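Local atomic coordinates of dihydropteroate synthase (PDB entry 6OMZ), a protein that probably condenses para-aminobenzoate with 6-hydroxymethyl-7,8-dihydropterin diphosphate to give 7,8-dihydropteroate, the immediate precursor of folate derivatives. Residues Ser100-His105 with Asn121-Gly126; Ala117-Asp122 with Pro142-His147; Ala226-Phe231 with Arg244-Arg249. The protein carries 1 engineered substitution. One frame throughout, in Å; residues are numbered along the deposited sequence. Where two conformers were deposited one is given.

Interaction 1. Residues Ser100-His105 with Asn121-Gly126; sequences SIDTMH and NDVSGG. With PMM (pterin-6-yl-methyl-monophosphate), chain D; EDO (1,2-ethanediol), chain G.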
loop_
_atom_site.group_PDB
_atom_site.type_symbol
_atom_site.label_atom_id
_atom_site.label_comp_id
_atom_site.label_asym_id
_atom_site.label_seq_id
_atom_site.Cartn_x
_atom_site.Cartn_y
_atom_site.Cartn_z
ATOM N N SER A 100 7.595 -2.947 -5.795
ATOM C CA SER A 100 6.288 -2.622 -6.344
ATOM C C SER A 100 6.266 -1.154 -6.743
ATOM O O SER A 100 6.875 -0.312 -6.070
ATOM C CB SER A 100 5.166 -2.924 -5.350
ATOM O OG SER A 100 5.335 -2.228 -4.140
ATOM N N ILE A 101 5.583 -0.857 -7.850
ATOM C CA ILE A 101 5.359 0.512 -8.310
ATOM C C ILE A 101 3.960 0.953 -7.872
ATOM O O ILE A 101 2.953 0.338 -8.247
ATOM C CB ILE A 101 5.532 0.638 -9.836
ATOM C CG1 ILE A 101 5.092 2.036 -10.330
ATOM C CG2 ILE A 101 4.766 -0.464 -10.592
ATOM C CD1 ILE A 101 6.034 3.186 -9.869
ATOM N N ASP A 102 3.898 2.014 -7.066
ATOM C CA ASP A 102 2.644 2.586 -6.573
ATOM C C ASP A 102 2.211 3.632 -7.597
ATOM O O ASP A 102 2.656 4.780 -7.568
ATOM C CB ASP A 102 2.855 3.184 -5.182
ATOM C CG ASP A 102 1.574 3.711 -4.546
ATOM O OD1 ASP A 102 0.562 3.956 -5.247
ATOM O OD2 ASP A 102 1.585 3.882 -3.309
ATOM N N THR A 103 1.361 3.224 -8.541
ATOM C CA THR A 103 0.862 4.152 -9.552
ATOM C C THR A 103 -0.525 3.705 -9.996
ATOM O O THR A 103 -0.856 2.511 -9.962
ATOM C CB THR A 103 1.813 4.262 -10.773
ATOM O OG1 THR A 103 1.393 5.335 -11.641
ATOM C CG2 THR A 103 1.797 2.970 -11.591
ATOM N N MET A 104 -1.345 4.691 -10.382
ATOM C CA MET A 104 -2.631 4.479 -11.031
ATOM C C MET A 104 -2.548 4.564 -12.546
ATOM O O MET A 104 -3.572 4.396 -13.217
ATOM C CB MET A 104 -3.666 5.529 -10.595
ATOM C CG MET A 104 -3.841 5.774 -9.126
ATOM S SD MET A 104 -5.071 7.097 -8.911
ATOM C CE MET A 104 -4.202 8.530 -9.533
ATOM N N HIS A 105 -1.382 4.878 -13.098
ATOM C CA HIS A 105 -1.263 5.242 -14.504
ATOM C C HIS A 105 -0.547 4.131 -15.258
ATOM O O HIS A 105 0.563 3.741 -14.883
ATOM C CB HIS A 105 -0.530 6.575 -14.630
ATOM C CG HIS A 105 -1.186 7.675 -13.856
ATOM N ND1 HIS A 105 -0.521 8.422 -12.906
ATOM C CD2 HIS A 105 -2.459 8.137 -13.873
ATOM C CE1 HIS A 105 -1.353 9.311 -12.386
ATOM N NE2 HIS A 105 -2.536 9.157 -12.954
ATOM N N ASN A 121 1.143 -1.684 -7.822
ATOM C CA ASN A 121 0.278 -1.334 -6.699
ATOM C C ASN A 121 -0.612 -0.164 -7.123
ATOM O O ASN A 121 -0.152 0.978 -7.185
ATOM C CB ASN A 121 1.120 -0.964 -5.475
ATOM C CG ASN A 121 0.267 -0.516 -4.308
ATOM O OD1 ASN A 121 -0.886 -0.921 -4.194
ATOM N ND2 ASN A 121 0.828 0.328 -3.437
ATOM N N ASP A 122 -1.891 -0.441 -7.384
ATOM C CA ASP A 122 -2.810 0.524 -8.001
ATOM C C ASP A 122 -3.873 0.951 -6.992
ATOM O O ASP A 122 -4.826 0.208 -6.739
ATOM C CB ASP A 122 -3.432 -0.116 -9.234
ATOM C CG ASP A 122 -4.324 0.826 -10.026
ATOM O OD1 ASP A 122 -4.575 1.988 -9.612
ATOM O OD2 ASP A 122 -4.776 0.372 -11.093
ATOM N N VAL A 123 -3.730 2.160 -6.431
ATOM C CA VAL A 123 -4.709 2.609 -5.439
ATOM C C VAL A 123 -6.089 2.821 -6.054
ATOM O O VAL A 123 -7.079 2.914 -5.320
ATOM C CB VAL A 123 -4.236 3.884 -4.691
ATOM C CG1 VAL A 123 -2.889 3.627 -3.968
ATOM C CG2 VAL A 123 -4.152 5.096 -5.619
ATOM N N SER A 124 -6.201 2.871 -7.385
ATOM C CA SER A 124 -7.516 2.950 -7.995
ATOM C C SER A 124 -8.121 1.583 -8.276
ATOM O O SER A 124 -9.275 1.514 -8.718
ATOM C CB SER A 124 -7.461 3.739 -9.307
ATOM O OG SER A 124 -6.864 2.931 -10.319
ATOM N N GLY A 125 -7.375 0.502 -8.053
ATOM C CA GLY A 125 -7.877 -0.827 -8.356
ATOM C C GLY A 125 -8.218 -1.048 -9.815
ATOM O O GLY A 125 -9.163 -1.785 -10.114
ATOM N N GLY A 126 -7.471 -0.429 -10.731
ATOM C CA GLY A 126 -7.723 -0.545 -12.151
ATOM C C GLY A 126 -8.767 0.396 -12.709
ATOM O O GLY A 126 -9.017 0.365 -13.923
HETATM N N5 PMM D . -1.902 4.161 0.944
HETATM C C6 PMM D . -1.263 5.134 0.267
HETATM C C7 PMM D . -0.625 4.859 -0.930
HETATM N N8 PMM D . -0.608 3.658 -1.521
HETATM N N1 PMM D . -1.291 1.496 -1.498
HETATM C C2 PMM D . -1.964 0.501 -0.926
HETATM N N2 PMM D . -2.051 -0.680 -1.545
HETATM N N3 PMM D . -2.609 0.627 0.272
HETATM C C4 PMM D . -2.659 1.782 1.024
HETATM O O4 PMM D . -3.241 1.807 2.104
HETATM C C4A PMM D . -1.944 2.925 0.419
HETATM C C8A PMM D . -1.273 2.709 -0.847
HETATM C C9 PMM D . -1.379 6.528 0.812
HETATM O O10 PMM D . -0.629 6.632 2.050
HETATM P PA PMM D . 0.918 7.117 2.234
HETATM O O1P PMM D . 1.194 6.979 3.687
HETATM O O2P PMM D . 1.826 6.216 1.396
HETATM O O3P PMM D . 1.035 8.553 1.741
HETATM C C1 EDO G . -9.777 -4.137 -13.864
HETATM O O1 EDO G . -9.369 -2.961 -14.554
HETATM C C2 EDO G . -9.794 -3.886 -12.359
HETATM O O2 EDO G . -10.694 -2.800 -12.052
HETATM O O HOH W 1 -1.369 3.528 -7.020
HETATM O O HOH W 2 -5.465 2.171 -13.056
#
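D102 and N121 lie side by side at the ends of two parallel strands and point the same way, their carboxylate and amide planes turned 46° apart. The amide of N121 reads the rim of the bound pterin monophosphate with both its ends: OD1 takes a nearly straight bond from PMM N2 (2.9 Å) and ND2 gives one to PMM N1 (3.1 Å). D102 OD2 comes within 2.8 Å of PMM N8 and also forms a salt bridge with R269, while V123 CG1 packs against N8 from the turn. With CG anti to the backbone N (chi1 -176° for D102, 177° for N121), each polar end lies beside its own carbonyl carbon. Behind them, N121 N donates to I101 O (2.7 Å), and a water links D102 OD1, N121 O and V123 N. D122 OD1 accepts from S124 N in an Asx turn and from S124 OG (2.6 Å), both from one face of its carboxylate. M104 CG packs against V123 CG2 (3.6 Å). The pair closes the beta-alpha-beta unit of strand 98-102, helix 106-114 and strand 119-122, with I101 and T103 packed on the helix and strand 143-146 on the far side of 119-122.

Interaction 2. Residues Ala117-Asp122 with Pro142-His147; sequences AHIVND and PWILMH. With PMM (pterin-6-yl-methyl-monophosphate), chain D; EDO (1,2-ethanediol), chain K.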
loop_
_atom_site.group_PDB
_atom_site.type_symbol
_atom_site.label_atom_id
_atom_site.label_comp_id
_atom_site.label_asym_id
_atom_site.label_seq_id
_atom_site.Cartn_x
_atom_site.Cartn_y
_atom_site.Cartn_z
ATOM N N ALA A 117 10.688 -3.148 -11.591
ATOM C CA ALA A 117 9.624 -3.440 -10.647
ATOM C C ALA A 117 8.987 -4.778 -11.000
ATOM O O ALA A 117 8.920 -5.166 -12.167
ATOM C CB ALA A 117 8.563 -2.340 -10.662
ATOM N N HIS A 118 8.529 -5.492 -9.978
ATOM C CA HIS A 118 7.934 -6.812 -10.171
ATOM C C HIS A 118 6.497 -6.921 -9.688
ATOM O O HIS A 118 5.910 -8.002 -9.800
ATOM C CB HIS A 118 8.774 -7.890 -9.473
ATOM C CG HIS A 118 10.012 -8.270 -10.226
ATOM N ND1 HIS A 118 11.057 -8.955 -9.642
ATOM C CD2 HIS A 118 10.369 -8.068 -11.517
ATOM C CE1 HIS A 118 12.007 -9.154 -10.541
ATOM N NE2 HIS A 118 11.614 -8.624 -11.686
ATOM N N ILE A 119 5.930 -5.853 -9.126
ATOM C CA ILE A 119 4.546 -5.806 -8.670
ATOM C C ILE A 119 4.011 -4.421 -9.019
ATOM O O ILE A 119 4.745 -3.437 -8.947
ATOM C CB ILE A 119 4.452 -6.033 -7.138
ATOM C CG1 ILE A 119 5.016 -7.395 -6.715
ATOM C CG2 ILE A 119 3.016 -5.853 -6.618
ATOM C CD1 ILE A 119 5.238 -7.446 -5.204
ATOM N N VAL A 120 2.729 -4.332 -9.372
ATOM C CA VAL A 120 2.064 -3.049 -9.608
ATOM C C VAL A 120 1.048 -2.830 -8.495
ATOM O O VAL A 120 0.194 -3.691 -8.254
ATOM C CB VAL A 120 1.370 -2.996 -10.981
ATOM C CG1 VAL A 120 0.613 -1.657 -11.137
ATOM C CG2 VAL A 120 2.388 -3.160 -12.090
ATOM N N ASN A 121 1.143 -1.684 -7.822
ATOM C CA ASN A 121 0.278 -1.334 -6.699
ATOM C C ASN A 121 -0.612 -0.164 -7.123
ATOM O O ASN A 121 -0.152 0.978 -7.185
ATOM C CB ASN A 121 1.120 -0.964 -5.475
ATOM C CG ASN A 121 0.267 -0.516 -4.308
ATOM O OD1 ASN A 121 -0.886 -0.921 -4.194
ATOM N ND2 ASN A 121 0.828 0.328 -3.437
ATOM N N ASP A 122 -1.891 -0.441 -7.384
ATOM C CA ASP A 122 -2.810 0.524 -8.001
ATOM C C ASP A 122 -3.873 0.951 -6.992
ATOM O O ASP A 122 -4.826 0.208 -6.739
ATOM C CB ASP A 122 -3.432 -0.116 -9.234
ATOM C CG ASP A 122 -4.324 0.826 -10.026
ATOM O OD1 ASP A 122 -4.575 1.988 -9.612
ATOM O OD2 ASP A 122 -4.776 0.372 -11.093
ATOM N N PRO A 142 2.325 -9.711 -10.345
ATOM C CA PRO A 142 1.200 -9.478 -9.434
ATOM C C PRO A 142 0.647 -8.063 -9.547
ATOM O O PRO A 142 1.367 -7.098 -9.823
ATOM C CB PRO A 142 1.801 -9.735 -8.045
ATOM C CG PRO A 142 2.925 -10.675 -8.300
ATOM C CD PRO A 142 3.509 -10.214 -9.619
ATOM N N TRP A 143 -0.660 -7.952 -9.318
ATOM C CA TRP A 143 -1.372 -6.680 -9.371
ATOM C C TRP A 143 -2.139 -6.527 -8.066
ATOM O O TRP A 143 -2.976 -7.377 -7.739
ATOM C CB TRP A 143 -2.318 -6.650 -10.576
ATOM C CG TRP A 143 -2.978 -5.320 -10.900
ATOM C CD1 TRP A 143 -2.678 -4.087 -10.382
ATOM C CD2 TRP A 143 -4.054 -5.115 -11.827
ATOM N NE1 TRP A 143 -3.500 -3.130 -10.935
ATOM C CE2 TRP A 143 -4.353 -3.733 -11.824
ATOM C CE3 TRP A 143 -4.793 -5.965 -12.661
ATOM C CZ2 TRP A 143 -5.357 -3.184 -12.624
ATOM C CZ3 TRP A 143 -5.790 -5.415 -13.462
ATOM C CH2 TRP A 143 -6.062 -4.033 -13.435
ATOM N N ILE A 144 -1.828 -5.471 -7.311
ATOM C CA ILE A 144 -2.542 -5.140 -6.080
ATOM C C ILE A 144 -3.678 -4.191 -6.434
ATOM O O ILE A 144 -3.438 -3.085 -6.936
ATOM C CB ILE A 144 -1.602 -4.497 -5.041
ATOM C CG1 ILE A 144 -0.474 -5.461 -4.646
ATOM C CG2 ILE A 144 -2.386 -4.077 -3.785
ATOM C CD1 ILE A 144 0.713 -4.778 -3.944
ATOM N N LEU A 145 -4.915 -4.613 -6.148
ATOM C CA LEU A 145 -6.113 -3.813 -6.384
ATOM C C LEU A 145 -6.588 -3.238 -5.052
ATOM O O LEU A 145 -7.131 -3.965 -4.219
ATOM C CB LEU A 145 -7.212 -4.666 -7.018
ATOM C CG LEU A 145 -6.852 -5.371 -8.328
ATOM C CD1 LEU A 145 -7.864 -6.466 -8.631
ATOM C CD2 LEU A 145 -6.799 -4.358 -9.471
ATOM N N MET A 146 -6.402 -1.934 -4.854
ATOM C CA MET A 146 -6.880 -1.281 -3.643
ATOM C C MET A 146 -8.299 -0.763 -3.829
ATOM O O MET A 146 -8.682 -0.321 -4.915
ATOM C CB MET A 146 -5.970 -0.116 -3.248
ATOM C CG MET A 146 -6.066 0.236 -1.770
ATOM S SD MET A 146 -5.393 1.877 -1.389
ATOM C CE MET A 146 -6.733 2.905 -2.013
ATOM N N HIS A 147 -9.078 -0.801 -2.752
ATOM C CA HIS A 147 -10.458 -0.327 -2.797
ATOM C C HIS A 147 -10.517 1.177 -2.558
ATOM O O HIS A 147 -10.117 1.661 -1.496
ATOM C CB HIS A 147 -11.339 -1.017 -1.762
ATOM C CG HIS A 147 -12.764 -0.579 -1.846
ATOM N ND1 HIS A 147 -13.226 0.568 -1.239
ATOM C CD2 HIS A 147 -13.815 -1.100 -2.524
ATOM C CE1 HIS A 147 -14.507 0.724 -1.521
ATOM N NE2 HIS A 147 -14.891 -0.275 -2.298
HETATM N N5 PMM D . -1.902 4.161 0.944
HETATM C C6 PMM D . -1.263 5.134 0.267
HETATM C C7 PMM D . -0.625 4.859 -0.930
HETATM N N8 PMM D . -0.608 3.658 -1.521
HETATM N N1 PMM D . -1.291 1.496 -1.498
HETATM C C2 PMM D . -1.964 0.501 -0.926
HETATM N N2 PMM D . -2.051 -0.680 -1.545
HETATM N N3 PMM D . -2.609 0.627 0.272
HETATM C C4 PMM D . -2.659 1.782 1.024
HETATM O O4 PMM D . -3.241 1.807 2.104
HETATM C C4A PMM D . -1.944 2.925 0.419
HETATM C C8A PMM D . -1.273 2.709 -0.847
HETATM C C9 PMM D . -1.379 6.528 0.812
HETATM O O10 PMM D . -0.629 6.632 2.050
HETATM P PA PMM D . 0.918 7.117 2.234
HETATM O O1P PMM D . 1.194 6.979 3.687
HETATM O O2P PMM D . 1.826 6.216 1.396
HETATM O O3P PMM D . 1.035 8.553 1.741
HETATM C C1 EDO K . -11.371 -0.602 -6.820
HETATM O O1 EDO K . -10.909 0.608 -6.200
HETATM C C2 EDO K . -12.721 -0.988 -6.230
HETATM O O2 EDO K . -13.626 0.117 -6.348
#
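W143 lays the pyrrole edge of its indole along D122, with NE1 3.5 Å from D122 CB and the carboxylate nearly coplanar with the ring, the planes 20° apart. The buried NE1 has no hydrogen-bond partner; D122 OD2, 3.7 Å away, accepts from G126 N. L145 CD2 sits over the centre of one indole face, 3.4 Å above its plane, and V120 O lies at the ring edge. On the sheet face that carries N121 and I144, I144 CG2 lies 3.5 Å from N121 OD1, the oxygen that accepts from PMM N2. I144 CD1 meets I119 CG2 at 3.7 Å. The backbones are in parallel register, V120 with W143, N121 with I144 and D122 with L145, and the bonds alternate between the strands: V120 N to P142 O, I144 N to V120 O (2.9 Å, nearly straight), D122 N to I144 O and M146 N to D122 O. This is a beta-alpha-beta unit of the TIM-barrel fold, its strands 119-122 and 143-146 joined through helix 132-139, on which V120, D122 and W143 pack. M146, with CG anti to its backbone N (chi1 -157°) and chi2 also extended, carries SD to 3.5 Å from PMM N3, while V123 and F198 touch its side chain.

Interaction 3. Residues Ala226-Phe231 with Arg244-Arg249; sequences ASRKRF and RPPDGR. With PMM (pterin-6-yl-methyl-monophosphate), chain D.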
loop_
_atom_site.group_PDB
_atom_site.type_symbol
_atom_site.label_atom_id
_atom_site.label_comp_id
_atom_site.label_asym_id
_atom_site.label_seq_id
_atom_site.Cartn_x
_atom_site.Cartn_y
_atom_site.Cartn_z
ATOM N N ALA A 226 -2.326 0.692 6.885
ATOM C CA ALA A 226 -2.835 1.582 7.925
ATOM C C ALA A 226 -1.845 2.669 8.322
ATOM O O ALA A 226 -2.234 3.626 9.004
ATOM C CB ALA A 226 -3.211 0.778 9.176
ATOM N N SER A 227 -0.595 2.551 7.895
ATOM C CA SER A 227 0.527 3.317 8.436
ATOM C C SER A 227 0.263 4.814 8.449
ATOM O O SER A 227 0.081 5.432 7.398
ATOM C CB SER A 227 1.775 3.003 7.605
ATOM O OG SER A 227 2.903 3.729 8.076
ATOM N N ARG A 228 0.246 5.391 9.653
ATOM C CA ARG A 228 0.154 6.831 9.883
ATOM C C ARG A 228 -1.150 7.447 9.385
ATOM O O ARG A 228 -1.255 8.673 9.319
ATOM C CB ARG A 228 1.338 7.565 9.242
ATOM C CG ARG A 228 2.687 7.027 9.716
ATOM C CD ARG A 228 3.846 7.563 8.870
ATOM N NE ARG A 228 4.020 9.003 8.960
ATOM C CZ ARG A 228 4.852 9.605 9.808
ATOM N NH1 ARG A 228 5.569 8.887 10.665
ATOM N NH2 ARG A 228 4.964 10.927 9.805
ATOM N N LYS A 229 -2.147 6.648 9.045
ATOM C CA LYS A 229 -3.362 7.179 8.442
ATOM C C LYS A 229 -4.176 7.993 9.450
ATOM O O LYS A 229 -3.997 7.894 10.672
ATOM C CB LYS A 229 -4.204 6.043 7.860
ATOM C CG LYS A 229 -3.526 5.333 6.683
ATOM C CD LYS A 229 -4.416 5.310 5.458
ATOM C CE LYS A 229 -3.673 4.780 4.233
ATOM N NZ LYS A 229 -4.288 3.535 3.719
ATOM N N ARG A 230 -5.093 8.797 8.911
ATOM C CA ARG A 230 -5.824 9.784 9.697
ATOM C C ARG A 230 -6.591 9.156 10.856
ATOM O O ARG A 230 -6.696 9.765 11.929
ATOM C CB ARG A 230 -6.769 10.562 8.777
ATOM C CG ARG A 230 -7.481 11.745 9.437
ATOM C CD ARG A 230 -8.157 12.682 8.403
ATOM N NE ARG A 230 -9.266 12.042 7.686
ATOM C CZ ARG A 230 -10.535 12.049 8.090
ATOM N NH1 ARG A 230 -10.880 12.668 9.216
ATOM N NH2 ARG A 230 -11.465 11.433 7.367
ATOM N N PHE A 231 -7.157 7.955 10.661
ATOM C CA PHE A 231 -7.917 7.333 11.749
ATOM C C PHE A 231 -7.045 7.005 12.959
ATOM O O PHE A 231 -7.562 6.947 14.081
ATOM C CB PHE A 231 -8.677 6.078 11.259
ATOM C CG PHE A 231 -7.852 4.801 11.123
ATOM C CD1 PHE A 231 -6.724 4.742 10.309
ATOM C CD2 PHE A 231 -8.285 3.623 11.736
ATOM C CE1 PHE A 231 -6.014 3.567 10.151
ATOM C CE2 PHE A 231 -7.581 2.428 11.581
ATOM C CZ PHE A 231 -6.439 2.401 10.781
ATOM N N ARG A 244 -3.423 13.024 17.295
ATOM C CA ARG A 244 -2.002 12.711 17.436
ATOM C C ARG A 244 -1.280 12.959 16.113
ATOM O O ARG A 244 -1.753 12.507 15.064
ATOM C CB ARG A 244 -1.832 11.257 17.862
ATOM C CG ARG A 244 -0.372 10.794 18.043
ATOM C CD ARG A 244 0.230 11.263 19.388
ATOM N NE ARG A 244 -0.498 10.723 20.541
ATOM C CZ ARG A 244 -0.340 9.486 21.023
ATOM N NH1 ARG A 244 0.515 8.645 20.451
ATOM N NH2 ARG A 244 -1.040 9.085 22.078
ATOM N N PRO A 245 -0.147 13.657 16.122
ATOM C CA PRO A 245 0.606 13.909 14.874
ATOM C C PRO A 245 1.070 12.612 14.236
ATOM O O PRO A 245 1.194 11.590 14.927
ATOM C CB PRO A 245 1.798 14.753 15.353
ATOM C CG PRO A 245 1.275 15.456 16.584
ATOM C CD PRO A 245 0.385 14.433 17.257
ATOM N N PRO A 246 1.345 12.612 12.920
ATOM C CA PRO A 246 1.691 11.346 12.238
ATOM C C PRO A 246 2.855 10.592 12.861
ATOM O O PRO A 246 2.823 9.353 12.920
ATOM C CB PRO A 246 2.015 11.805 10.809
ATOM C CG PRO A 246 1.186 13.032 10.616
ATOM C CD PRO A 246 1.128 13.719 11.965
ATOM N N ASP A 247 3.883 11.307 13.340
ATOM C CA ASP A 247 5.021 10.643 13.974
ATOM C C ASP A 247 4.622 9.909 15.249
ATOM O O ASP A 247 5.285 8.942 15.640
ATOM C CB ASP A 247 6.118 11.659 14.291
ATOM C CG ASP A 247 6.973 11.990 13.089
ATOM O OD1 ASP A 247 6.772 11.378 12.017
ATOM O OD2 ASP A 247 7.857 12.861 13.224
ATOM N N GLY A 248 3.570 10.354 15.917
ATOM C CA GLY A 248 3.097 9.651 17.086
ATOM C C GLY A 248 2.140 8.516 16.796
ATOM O O GLY A 248 1.480 8.027 17.718
ATOM N N ARG A 249 2.023 8.085 15.541
ATOM C CA ARG A 249 1.121 7.002 15.176
ATOM C C ARG A 249 1.852 5.688 14.919
ATOM O O ARG A 249 1.222 4.726 14.473
ATOM C CB ARG A 249 0.301 7.379 13.931
ATOM C CG ARG A 249 -0.512 8.676 14.102
ATOM C CD ARG A 249 -1.164 9.191 12.823
ATOM N NE ARG A 249 -1.573 10.597 13.016
ATOM C CZ ARG A 249 -2.123 11.370 12.086
ATOM N NH1 ARG A 249 -2.360 10.890 10.869
ATOM N NH2 ARG A 249 -2.458 12.625 12.384
HETATM N N5 PMM D . -1.902 4.161 0.944
HETATM C C6 PMM D . -1.263 5.134 0.267
HETATM C C7 PMM D . -0.625 4.859 -0.930
HETATM N N8 PMM D . -0.608 3.658 -1.521
HETATM N N1 PMM D . -1.291 1.496 -1.498
HETATM C C2 PMM D . -1.964 0.501 -0.926
HETATM N N2 PMM D . -2.051 -0.680 -1.545
HETATM N N3 PMM D . -2.609 0.627 0.272
HETATM C C4 PMM D . -2.659 1.782 1.024
HETATM O O4 PMM D . -3.241 1.807 2.104
HETATM C C4A PMM D . -1.944 2.925 0.419
HETATM C C8A PMM D . -1.273 2.709 -0.847
HETATM C C9 PMM D . -1.379 6.528 0.812
HETATM O O10 PMM D . -0.629 6.632 2.050
HETATM P PA PMM D . 0.918 7.117 2.234
HETATM O O1P PMM D . 1.194 6.979 3.687
HETATM O O2P PMM D . 1.826 6.216 1.396
HETATM O O3P PMM D . 1.035 8.553 1.741
#
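D247 OD1 is gripped end-on by both terminal nitrogens of R228, NH2 at 2.9 Å and NH1 at 3.1 Å, in a salt bridge to one carboxylate oxygen. The oxygen lies in the guanidinium plane, yet the carboxylate itself is turned 70° against that plane, and OD1 receives NH1 on its anti lone pair while NH2 meets it on the anti side, out of the carboxylate plane. R228 gets there by a bend at chi3 (64°), which swings its end over P246: P246 O stands above one guanidinium face, offset toward the rim, and P246 CB is 3.2 Å from NH2. E250 also bridges to NH1, so the arginine's charge is probably shared between two acids.

R249 bonds back to the other segment's backbone. Extended from CG to NE, its side chain carries NH1 to R228 O (2.9 Å), approaching from above the carbonyl plane. Its other edge holds R244 O side-on, with NE and NH2 each 2.8 Å away. One flat group joins the start of its own loop to the turn 226-229, and P246 CA covers part of one of its faces.

That turn is of type II, with R228 at positive phi, and it delivers K229 to the N-cap of helix 230-235. K229 points away from the loop, and in one of its two conformers NZ donates to PMM O4 (2.6 Å) and also to G225 O and L196 O. K229 thus joins the pterin pocket at the C-terminal ends of the strands, carried there by the turn, as befits a TIM-barrel enzyme.

Interactions 1 and 2 are buried neighbours, their centres about 6 Å apart; they share N121 and D122 and flank strand 119-122, so that one continuous stretch of parallel sheet runs from 98-102 to 143-146. Interaction 3 lies at the surface, about 22 Å from the centre of interaction 1, and joins loops and helix starts instead of strands. Chemistry follows place. Interaction 2 is mostly backbone ladder and apolar packing, interaction 1 mixes a short strand pairing with polar strand-end groups and waters, and interaction 3 rests on arginines reaching a carboxylate and carbonyls. All three still touch the same ligand: 1 and 2 together through N121 and neighbouring strand ends, 3 only through K229.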